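Long-range contacts in TRAP dicarboxylate transporter-DctP subunit (Desulfovibrio desulfuricans subsp. desulfuricans, PDB 4NHB), which binds sn-glycerol 3-phosphate and, as a periplasmic solute-binding protein of the TRAP family, probably presents it to a membrane transporter: residues V30-G35 with I86-A91; D76-A81 with C90-Q95; N144-G149 with H238-N243. One frame throughout, in Å; residues are numbered along the deposited sequence.

How the contacts relate
The three contacts step across one mixed sheet toward the bound sn-glycerol 3-phosphate. Contact 1 pairs strand 30-34 with strand 89-92. Contact 2, its centre about 10 Å away, packs helix 75-84 against the same strand; its residues 76-81 fall between the segments of contact 1, and both contacts end on one stretch, sharing C90 and A91. Contact 3 follows, its centre about 11 Å from that of contact 2 and 13 Å from that of contact 1, and joins strand 146-155 to strand 235-243, the antiparallel neighbour of 89-92. Contacts 2 and 3 touch the ligand, whereas contact 1 lies farther off, the A91 side chain about 10 Å from it: sheet order juxtaposes sequence-distant pocket residues.

Contact 1 (V30-G35 with I86-A91); sequences VIKMAG and IIQMCA
With chi1 at -167° the side chain of M33 runs anti to its backbone N, whereas M89, at -66°, sets CG anti to its carbonyl carbon; from these different starts both chains leave the same face of the sheet and slant across each other until CE of M33 meets CE of M89 at 3.7 Å. I31 joins them on that face through its branch methyl: CG2 packs against the sulfur, 3.7 Å from SD of M89. F50 of helix 42-57 touches both methionines and M47 touches M33, and L240 of strand 235-243 touches both methionines as well.

Beneath the side chains runs a short parallel pairing. K32 O receives M89 N at 3.0 Å, M89 O receives A34 N at 3.2 Å, and A34 O receives A91 N at 2.8 Å. M89 O also takes a CA-H...O contact from M33 CA. These strands form the parallel part of a mixed sheet, in the alpha/beta fold of periplasmic solute-binding proteins: strand 30-34 lies between 63-67 and 89-92, and the chain passes from 63-67 through helix 75-84 to 89-92 in a beta-alpha-beta crossover that skips over strand 30-34. That helix covers the other face, where A34 and C90 both touch Y78.

Before M89 the regular pairing stops, and a side chain takes over. The chain of Q88 bends at chi2 (62°), which turns its amide back to the neighbouring strand, and OE1 accepts K32 N at 2.9 Å, almost straight and in the carbonyl plane. The bond occupies an N-H that continued parallel pairing would have given to the carbonyl of I87. I87 itself reaches toward A34, with CD1 of I87 resting 3.8 Å from CB of A34.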
loop_
_atom_site.group_PDB
_atom_site.type_symbol
_atom_site.label_atom_id
_atom_site.label_comp_id
_atom_site.label_asym_id
_atom_site.label_seq_id
_atom_site.Cartn_x
_atom_site.Cartn_y
_atom_site.Cartn_z
ATOM N N VAL A 30 -4.365 23.556 11.496
ATOM C CA VAL A 30 -4.282 22.119 11.766
ATOM C C VAL A 30 -4.686 21.280 10.567
ATOM O O VAL A 30 -5.737 21.506 9.970
ATOM C CB VAL A 30 -5.139 21.707 12.951
ATOM C CG1 VAL A 30 -5.133 20.183 13.093
ATOM C CG2 VAL A 30 -4.613 22.358 14.220
ATOM N N ILE A 31 -3.818 20.333 10.205
ATOM C CA ILE A 31 -4.135 19.312 9.195
ATOM C C ILE A 31 -4.342 17.923 9.832
ATOM O O ILE A 31 -3.460 17.391 10.497
ATOM C CB ILE A 31 -3.012 19.221 8.130
ATOM C CG1 ILE A 31 -2.964 20.505 7.293
ATOM C CG2 ILE A 31 -3.203 18.016 7.238
ATOM C CD1 ILE A 31 -1.783 20.565 6.321
ATOM N N LYS A 32 -5.516 17.354 9.625
ATOM C CA LYS A 32 -5.847 16.052 10.166
ATOM C C LYS A 32 -5.626 15.045 9.063
ATOM O O LYS A 32 -6.099 15.234 7.953
ATOM C CB LYS A 32 -7.299 16.007 10.574
ATOM C CG LYS A 32 -7.785 17.208 11.385
ATOM C CD LYS A 32 -7.909 16.872 12.830
ATOM C CE LYS A 32 -8.209 18.114 13.670
ATOM N NZ LYS A 32 -9.609 18.142 14.161
ATOM N N MET A 33 -4.867 14.001 9.380
ATOM C CA MET A 33 -4.556 12.927 8.478
ATOM C C MET A 33 -4.914 11.597 9.101
ATOM O O MET A 33 -4.455 11.270 10.201
ATOM C CB MET A 33 -3.055 12.897 8.215
ATOM C CG MET A 33 -2.651 12.029 7.064
ATOM S SD MET A 33 -0.868 11.904 6.944
ATOM C CE MET A 33 -0.332 13.593 6.786
ATOM N N ALA A 34 -5.677 10.806 8.377
ATOM C CA ALA A 34 -6.024 9.475 8.847
ATOM C C ALA A 34 -5.270 8.427 8.068
ATOM O O ALA A 34 -4.931 8.619 6.904
ATOM C CB ALA A 34 -7.500 9.238 8.688
ATOM N N GLY A 35 -5.036 7.301 8.725
ATOM C CA GLY A 35 -4.468 6.134 8.083
ATOM C C GLY A 35 -4.996 4.850 8.658
ATOM O O GLY A 35 -5.908 4.867 9.490
ATOM N N ILE A 86 -13.806 17.040 5.408
ATOM C CA ILE A 86 -13.984 16.891 6.847
ATOM C C ILE A 86 -12.655 16.707 7.530
ATOM O O ILE A 86 -12.429 17.240 8.622
ATOM C CB ILE A 86 -14.924 15.743 7.151
ATOM C CG1 ILE A 86 -16.307 16.177 6.664
ATOM C CG2 ILE A 86 -14.897 15.432 8.628
ATOM C CD1 ILE A 86 -17.203 15.099 6.466
ATOM N N ILE A 87 -11.771 15.953 6.883
ATOM C CA ILE A 87 -10.342 15.959 7.258
ATOM C C ILE A 87 -9.554 16.365 6.021
ATOM O O ILE A 87 -10.093 16.284 4.912
ATOM C CB ILE A 87 -9.826 14.611 7.823
ATOM C CG1 ILE A 87 -9.930 13.507 6.773
ATOM C CG2 ILE A 87 -10.567 14.288 9.118
ATOM C CD1 ILE A 87 -9.380 12.139 7.199
ATOM N N GLN A 88 -8.301 16.799 6.187
ATOM C CA GLN A 88 -7.574 17.352 5.039
ATOM C C GLN A 88 -6.773 16.306 4.264
ATOM O O GLN A 88 -6.656 16.399 3.041
ATOM C CB GLN A 88 -6.653 18.501 5.447
ATOM C CG GLN A 88 -7.364 19.713 6.034
ATOM C CD GLN A 88 -8.094 19.379 7.292
ATOM O OE1 GLN A 88 -7.545 18.768 8.202
ATOM N NE2 GLN A 88 -9.370 19.762 7.351
ATOM N N MET A 89 -6.234 15.316 4.971
ATOM C CA MET A 89 -5.364 14.324 4.349
ATOM C C MET A 89 -5.629 12.894 4.790
ATOM O O MET A 89 -6.244 12.657 5.826
ATOM C CB MET A 89 -3.922 14.667 4.678
ATOM C CG MET A 89 -3.495 15.961 4.053
ATOM S SD MET A 89 -1.730 16.277 4.338
ATOM C CE MET A 89 -0.939 14.986 3.364
ATOM N N CYS A 90 -5.145 11.937 4.006
ATOM C CA CYS A 90 -5.236 10.527 4.402
ATOM C C CYS A 90 -4.122 9.755 3.734
ATOM O O CYS A 90 -3.617 10.183 2.708
ATOM C CB CYS A 90 -6.609 9.909 4.066
ATOM S SG CYS A 90 -7.016 9.673 2.341
ATOM N N ALA A 91 -3.705 8.651 4.363
ATOM C CA ALA A 91 -2.731 7.730 3.776
ATOM C C ALA A 91 -3.452 6.433 3.438
ATOM O O ALA A 91 -4.097 5.835 4.312
ATOM C CB ALA A 91 -1.616 7.429 4.771
#

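Contact 2 (D76-A81 with C90-Q95); sequences DAYIAA and CATGTQ. With G3P (sn-glycerol-3-phosphate), chain P.
The ring of Y78 meets the strand that follows its helix along one border: CB of T92 lies at the ring edge, near its plane, and the sulfur of C90 is also edge-on, 81° off the ring normal. CB of C90 approaches more obliquely, 3.5 Å from CD1 of Y78. Helix 75-84 here packs on strand 89-92 as the second half of a beta-alpha-beta crossover, the axes of the two short segments running 9.0 Å apart at 137°.

Y78 holds CG between its backbone N and carbonyl carbon (chi1 71°), the crowded position, and from there the ring extends past C90 toward A91. Its hydroxyl OH donates to A91 O at 2.7 Å, though in weak geometry, and accepts a weak, long bond (3.4 Å) from OG1 of T92. A buried phenol thereby finds polar partners on the strand. The next residue, I79, brings its CD1 methyl to the other branch of the threonine, 3.9 Å from CG2 of T92; the two side chains cross at about a right angle. The same methyl also touches a ligand-pocket residue, lying 3.8 Å from CB of Q95.

Beyond T92 the strand gives way to the ligand-binding turn. The stronger partner of Q95 NE2 is E75, at the start of the helix, and OE1 accepts a weak bond from G93 N, so the amide is held from both ends. NE2 of Q95 makes only a weak bond to O2 of sn-glycerol 3-phosphate, at 3.4 Å, whereas the backbone N of T94 donates to O1 of the ligand at 3.1 Å.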
loop_
_atom_site.group_PDB
_atom_site.type_symbol
_atom_site.label_atom_id
_atom_site.label_comp_id
_atom_site.label_asym_id
_atom_site.label_seq_id
_atom_site.Cartn_x
_atom_site.Cartn_y
_atom_site.Cartn_z
ATOM N N ASP A 76 -12.641 3.092 3.577
ATOM C CA ASP A 76 -13.775 3.662 2.864
ATOM C C ASP A 76 -14.236 4.931 3.561
ATOM O O ASP A 76 -14.416 5.963 2.913
ATOM C CB ASP A 76 -14.921 2.665 2.746
ATOM C CG ASP A 76 -14.687 1.665 1.669
ATOM O OD1 ASP A 76 -13.605 1.719 1.032
ATOM O OD2 ASP A 76 -15.581 0.818 1.470
ATOM N N ALA A 77 -14.391 4.879 4.885
ATOM C CA ALA A 77 -14.844 6.068 5.605
ATOM C C ALA A 77 -13.873 7.226 5.568
ATOM O O ALA A 77 -14.281 8.353 5.344
ATOM C CB ALA A 77 -15.165 5.746 7.039
ATOM N N TYR A 78 -12.587 6.977 5.802
ATOM C CA TYR A 78 -11.702 8.125 5.906
ATOM C C TYR A 78 -11.386 8.669 4.504
ATOM O O TYR A 78 -11.132 9.851 4.389
ATOM C CB TYR A 78 -10.452 7.878 6.791
ATOM C CG TYR A 78 -9.363 6.940 6.268
ATOM C CD1 TYR A 78 -8.636 7.237 5.122
ATOM C CD2 TYR A 78 -9.054 5.786 6.952
ATOM C CE1 TYR A 78 -7.642 6.398 4.668
ATOM C CE2 TYR A 78 -8.033 4.939 6.539
ATOM C CZ TYR A 78 -7.313 5.247 5.412
ATOM O OH TYR A 78 -6.287 4.386 5.019
ATOM N N ILE A 79 -11.437 7.828 3.458
ATOM C CA ILE A 79 -11.272 8.339 2.076
ATOM C C ILE A 79 -12.415 9.340 1.810
ATOM O O ILE A 79 -12.202 10.499 1.437
ATOM C CB ILE A 79 -11.247 7.195 1.028
ATOM C CG1 ILE A 79 -9.892 6.478 1.091
ATOM C CG2 ILE A 79 -11.472 7.748 -0.371
ATOM C CD1 ILE A 79 -9.847 5.026 0.522
ATOM N N ALA A 80 -13.627 8.909 2.130
ATOM C CA ALA A 80 -14.816 9.732 1.909
ATOM C C ALA A 80 -14.713 11.000 2.712
ATOM O O ALA A 80 -15.031 12.059 2.206
ATOM C CB ALA A 80 -16.069 8.956 2.310
ATOM N N ALA A 81 -14.258 10.902 3.963
ATOM C CA ALA A 81 -14.117 12.090 4.796
ATOM C C ALA A 81 -13.073 13.035 4.225
ATOM O O ALA A 81 -13.177 14.264 4.402
ATOM C CB ALA A 81 -13.746 11.724 6.217
ATOM N N CYS A 90 -5.145 11.937 4.006
ATOM C CA CYS A 90 -5.236 10.527 4.402
ATOM C C CYS A 90 -4.122 9.755 3.734
ATOM O O CYS A 90 -3.617 10.183 2.708
ATOM C CB CYS A 90 -6.609 9.909 4.066
ATOM S SG CYS A 90 -7.016 9.673 2.341
ATOM N N ALA A 91 -3.705 8.651 4.363
ATOM C CA ALA A 91 -2.731 7.730 3.776
ATOM C C ALA A 91 -3.452 6.433 3.438
ATOM O O ALA A 91 -4.097 5.835 4.312
ATOM C CB ALA A 91 -1.616 7.429 4.771
ATOM N N THR A 92 -3.361 6.007 2.190
ATOM C CA THR A 92 -3.947 4.737 1.805
ATOM C C THR A 92 -3.305 4.261 0.510
ATOM O O THR A 92 -2.398 4.946 -0.034
ATOM C CB THR A 92 -5.495 4.846 1.747
ATOM O OG1 THR A 92 -6.072 3.538 1.773
ATOM C CG2 THR A 92 -5.983 5.549 0.491
ATOM N N GLY A 93 -3.750 3.102 0.029
ATOM C CA GLY A 93 -3.225 2.510 -1.170
ATOM C C GLY A 93 -4.234 2.331 -2.307
ATOM O O GLY A 93 -4.969 3.256 -2.678
ATOM N N THR A 94 -4.252 1.133 -2.889
ATOM C CA THR A 94 -5.062 0.914 -4.088
ATOM C C THR A 94 -6.570 0.806 -3.793
ATOM O O THR A 94 -7.380 0.450 -4.689
ATOM C CB THR A 94 -4.607 -0.332 -4.838
ATOM O OG1 THR A 94 -4.606 -1.430 -3.918
ATOM C CG2 THR A 94 -3.198 -0.134 -5.469
ATOM N N GLN A 95 -6.940 1.084 -2.541
ATOM C CA GLN A 95 -8.329 1.320 -2.161
ATOM C C GLN A 95 -8.936 2.406 -3.067
ATOM O O GLN A 95 -10.117 2.399 -3.391
ATOM C CB GLN A 95 -8.414 1.748 -0.694
ATOM C CG GLN A 95 -8.065 0.644 0.372
ATOM C CD GLN A 95 -6.548 0.465 0.599
ATOM O OE1 GLN A 95 -5.712 0.927 -0.193
ATOM N NE2 GLN A 95 -6.203 -0.198 1.682
HETATM O O1 G3P P . -2.740 -0.856 -1.100
HETATM C C1 G3P P . -3.705 -1.812 -0.774
HETATM C C2 G3P P . -3.294 -2.559 0.501
HETATM O O2 G3P P . -3.146 -1.637 1.547
HETATM C C3 G3P P . -4.376 -3.590 0.860
HETATM O O1P G3P P . -3.794 -4.624 1.588
HETATM O O4P G3P P . -3.171 -3.376 3.584
HETATM O O2P G3P P . -5.459 -4.484 3.487
HETATM O O3P G3P P . -3.415 -5.883 3.771
HETATM P P G3P P . -3.980 -4.584 3.205
#

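Contact 3 (N144-G149 with H238-N243); sequences NAFPLG and HSLYIN. With G3P (sn-glycerol-3-phosphate), chain P.
L148 sets its CD2 methyl over the imidazole of H238: the methyl carbon stands 3.7 Å from the ring centroid, only 13° off the normal, a CH-pi contact over the centre of one face. At the ring's edge, NE2 of H238 shares a hydrogen bond with O2 of sn-glycerol 3-phosphate at 2.7 Å and adds a weak one to O1. ND1 is bonded to E43, so partners at both ring nitrogens, together with the leucine on the face, probably help to fix the rotation of this ligand-binding side chain.

F146 lies on the same face of the sheet as H238. With chi1 at 57° its ring folds back across the neighbouring strand, and H238 O sits 3.5 Å above the ring plane, offset toward the rim. That carbonyl also accepts F146 N, while H238 N donates to F146 O at 2.9 Å: an antiparallel hydrogen-bonded pair.

Beyond H238 on strand 235-243, side chains of N144 and S239 add to the backbone bonding. OD1 of N144 accepts L240 N at 2.8 Å, and OG of S239 donates to N144 O at 2.7 Å; ND2 of N144 is hydrogen-bonded to A262 O.

Helix 252-286 packs on this end of strand 146-155 through F146 and P147, and strand 235-243 lies between strands 146-155 and 89-92, consistent with the paired strands and long helix that span the two lobes in TRAP solute-binding proteins.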
loop_
_atom_site.group_PDB
_atom_site.type_symbol
_atom_site.label_atom_id
_atom_site.label_comp_id
_atom_site.label_asym_id
_atom_site.label_seq_id
_atom_site.Cartn_x
_atom_site.Cartn_y
_atom_site.Cartn_z
ATOM N N ASN A 144 2.483 11.591 -3.212
ATOM C CA ASN A 144 3.683 10.799 -3.323
ATOM C C ASN A 144 3.327 9.328 -3.542
ATOM O O ASN A 144 2.147 8.987 -3.697
ATOM C CB ASN A 144 4.570 11.011 -2.079
ATOM C CG ASN A 144 3.931 10.522 -0.769
ATOM O OD1 ASN A 144 2.892 9.853 -0.761
ATOM N ND2 ASN A 144 4.541 10.912 0.346
ATOM N N ALA A 145 4.345 8.479 -3.573
ATOM C CA ALA A 145 4.176 7.021 -3.599
ATOM C C ALA A 145 5.344 6.392 -2.825
ATOM O O ALA A 145 6.472 6.843 -2.930
ATOM C CB ALA A 145 4.144 6.534 -4.999
ATOM N N PHE A 146 5.076 5.372 -2.016
ATOM C CA PHE A 146 6.122 4.804 -1.221
ATOM C C PHE A 146 5.714 3.382 -0.896
ATOM O O PHE A 146 4.521 3.036 -0.921
ATOM C CB PHE A 146 6.382 5.651 0.035
ATOM C CG PHE A 146 5.165 5.851 0.920
ATOM C CD1 PHE A 146 4.788 4.897 1.848
ATOM C CD2 PHE A 146 4.380 6.998 0.808
ATOM C CE1 PHE A 146 3.661 5.096 2.654
ATOM C CE2 PHE A 146 3.265 7.195 1.608
ATOM C CZ PHE A 146 2.905 6.244 2.530
ATOM N N PRO A 147 6.691 2.531 -0.601
ATOM C CA PRO A 147 6.290 1.132 -0.442
ATOM C C PRO A 147 5.944 0.770 1.019
ATOM O O PRO A 147 6.468 1.370 1.966
ATOM C CB PRO A 147 7.556 0.379 -0.827
ATOM C CG PRO A 147 8.686 1.322 -0.380
ATOM C CD PRO A 147 8.150 2.713 -0.623
ATOM N N LEU A 148 5.124 -0.258 1.177
ATOM C CA LEU A 148 4.953 -0.952 2.451
ATOM C C LEU A 148 5.684 -2.301 2.403
ATOM O O LEU A 148 5.988 -2.885 3.446
ATOM C CB LEU A 148 3.459 -1.120 2.812
ATOM C CG LEU A 148 2.738 0.045 3.545
ATOM C CD1 LEU A 148 2.888 1.368 2.875
ATOM C CD2 LEU A 148 1.266 -0.255 3.826
ATOM N N GLY A 149 5.979 -2.757 1.195
ATOM C CA GLY A 149 6.766 -3.949 1.006
ATOM C C GLY A 149 6.085 -5.008 0.174
ATOM O O GLY A 149 4.869 -5.012 0.029
ATOM N N HIS A 238 1.640 2.751 -1.052
ATOM C CA HIS A 238 0.665 3.742 -0.576
ATOM C C HIS A 238 1.050 5.181 -0.917
ATOM O O HIS A 238 2.136 5.439 -1.422
ATOM C CB HIS A 238 0.484 3.584 0.924
ATOM C CG HIS A 238 -0.401 2.445 1.302
ATOM N ND1 HIS A 238 -1.049 2.398 2.513
ATOM C CD2 HIS A 238 -0.757 1.314 0.634
ATOM C CE1 HIS A 238 -1.764 1.287 2.589
ATOM N NE2 HIS A 238 -1.594 0.602 1.472
ATOM N N SER A 239 0.155 6.116 -0.631
ATOM C CA SER A 239 0.377 7.544 -0.883
ATOM C C SER A 239 -0.210 8.375 0.203
ATOM O O SER A 239 -1.113 7.945 0.904
ATOM C CB SER A 239 -0.262 8.009 -2.191
ATOM O OG SER A 239 0.133 7.176 -3.238
ATOM N N LEU A 240 0.300 9.587 0.332
ATOM C CA LEU A 240 -0.387 10.611 1.099
ATOM C C LEU A 240 -1.289 11.366 0.123
ATOM O O LEU A 240 -0.839 11.831 -0.943
ATOM C CB LEU A 240 0.586 11.587 1.772
ATOM C CG LEU A 240 1.657 10.985 2.693
ATOM C CD1 LEU A 240 2.494 12.113 3.279
ATOM C CD2 LEU A 240 1.038 10.132 3.797
ATOM N N TYR A 241 -2.568 11.428 0.459
ATOM C CA TYR A 241 -3.537 12.124 -0.390
ATOM C C TYR A 241 -3.985 13.372 0.315
ATOM O O TYR A 241 -4.102 13.367 1.534
ATOM C CB TYR A 241 -4.734 11.238 -0.622
ATOM C CG TYR A 241 -4.494 10.000 -1.473
ATOM C CD1 TYR A 241 -4.064 8.811 -0.905
ATOM C CD2 TYR A 241 -4.714 10.022 -2.849
ATOM C CE1 TYR A 241 -3.860 7.678 -1.680
ATOM C CE2 TYR A 241 -4.508 8.917 -3.621
ATOM C CZ TYR A 241 -4.089 7.744 -3.063
ATOM O OH TYR A 241 -3.918 6.612 -3.868
ATOM N N ILE A 242 -4.258 14.446 -0.434
ATOM C CA ILE A 242 -4.723 15.678 0.169
ATOM C C ILE A 242 -6.001 16.176 -0.493
ATOM O O ILE A 242 -6.171 16.056 -1.701
ATOM C CB ILE A 242 -3.650 16.772 0.151
ATOM C CG1 ILE A 242 -4.148 18.007 0.870
ATOM C CG2 ILE A 242 -3.201 17.114 -1.294
ATOM C CD1 ILE A 242 -3.019 18.841 1.512
ATOM N N ASN A 243 -6.926 16.695 0.305
ATOM C CA ASN A 243 -8.135 17.244 -0.260
ATOM C C ASN A 243 -7.732 18.344 -1.239
ATOM O O ASN A 243 -7.028 19.281 -0.847
ATOM C CB ASN A 243 -9.013 17.838 0.814
ATOM C CG ASN A 243 -10.253 18.472 0.238
ATOM O OD1 ASN A 243 -10.238 19.630 -0.155
ATOM N ND2 ASN A 243 -11.311 17.698 0.127
HETATM O O1 G3P P . -2.740 -0.856 -1.100
HETATM C C1 G3P P . -3.705 -1.812 -0.774
HETATM C C2 G3P P . -3.294 -2.559 0.501
HETATM O O2 G3P P . -3.146 -1.637 1.547
HETATM C C3 G3P P . -4.376 -3.590 0.860
HETATM O O1P G3P P . -3.794 -4.624 1.588
HETATM O O4P G3P P . -3.171 -3.376 3.584
HETATM O O2P G3P P . -5.459 -4.484 3.487
HETATM O O3P G3P P . -3.415 -5.883 3.771
HETATM P P G3P P . -3.980 -4.584 3.205
#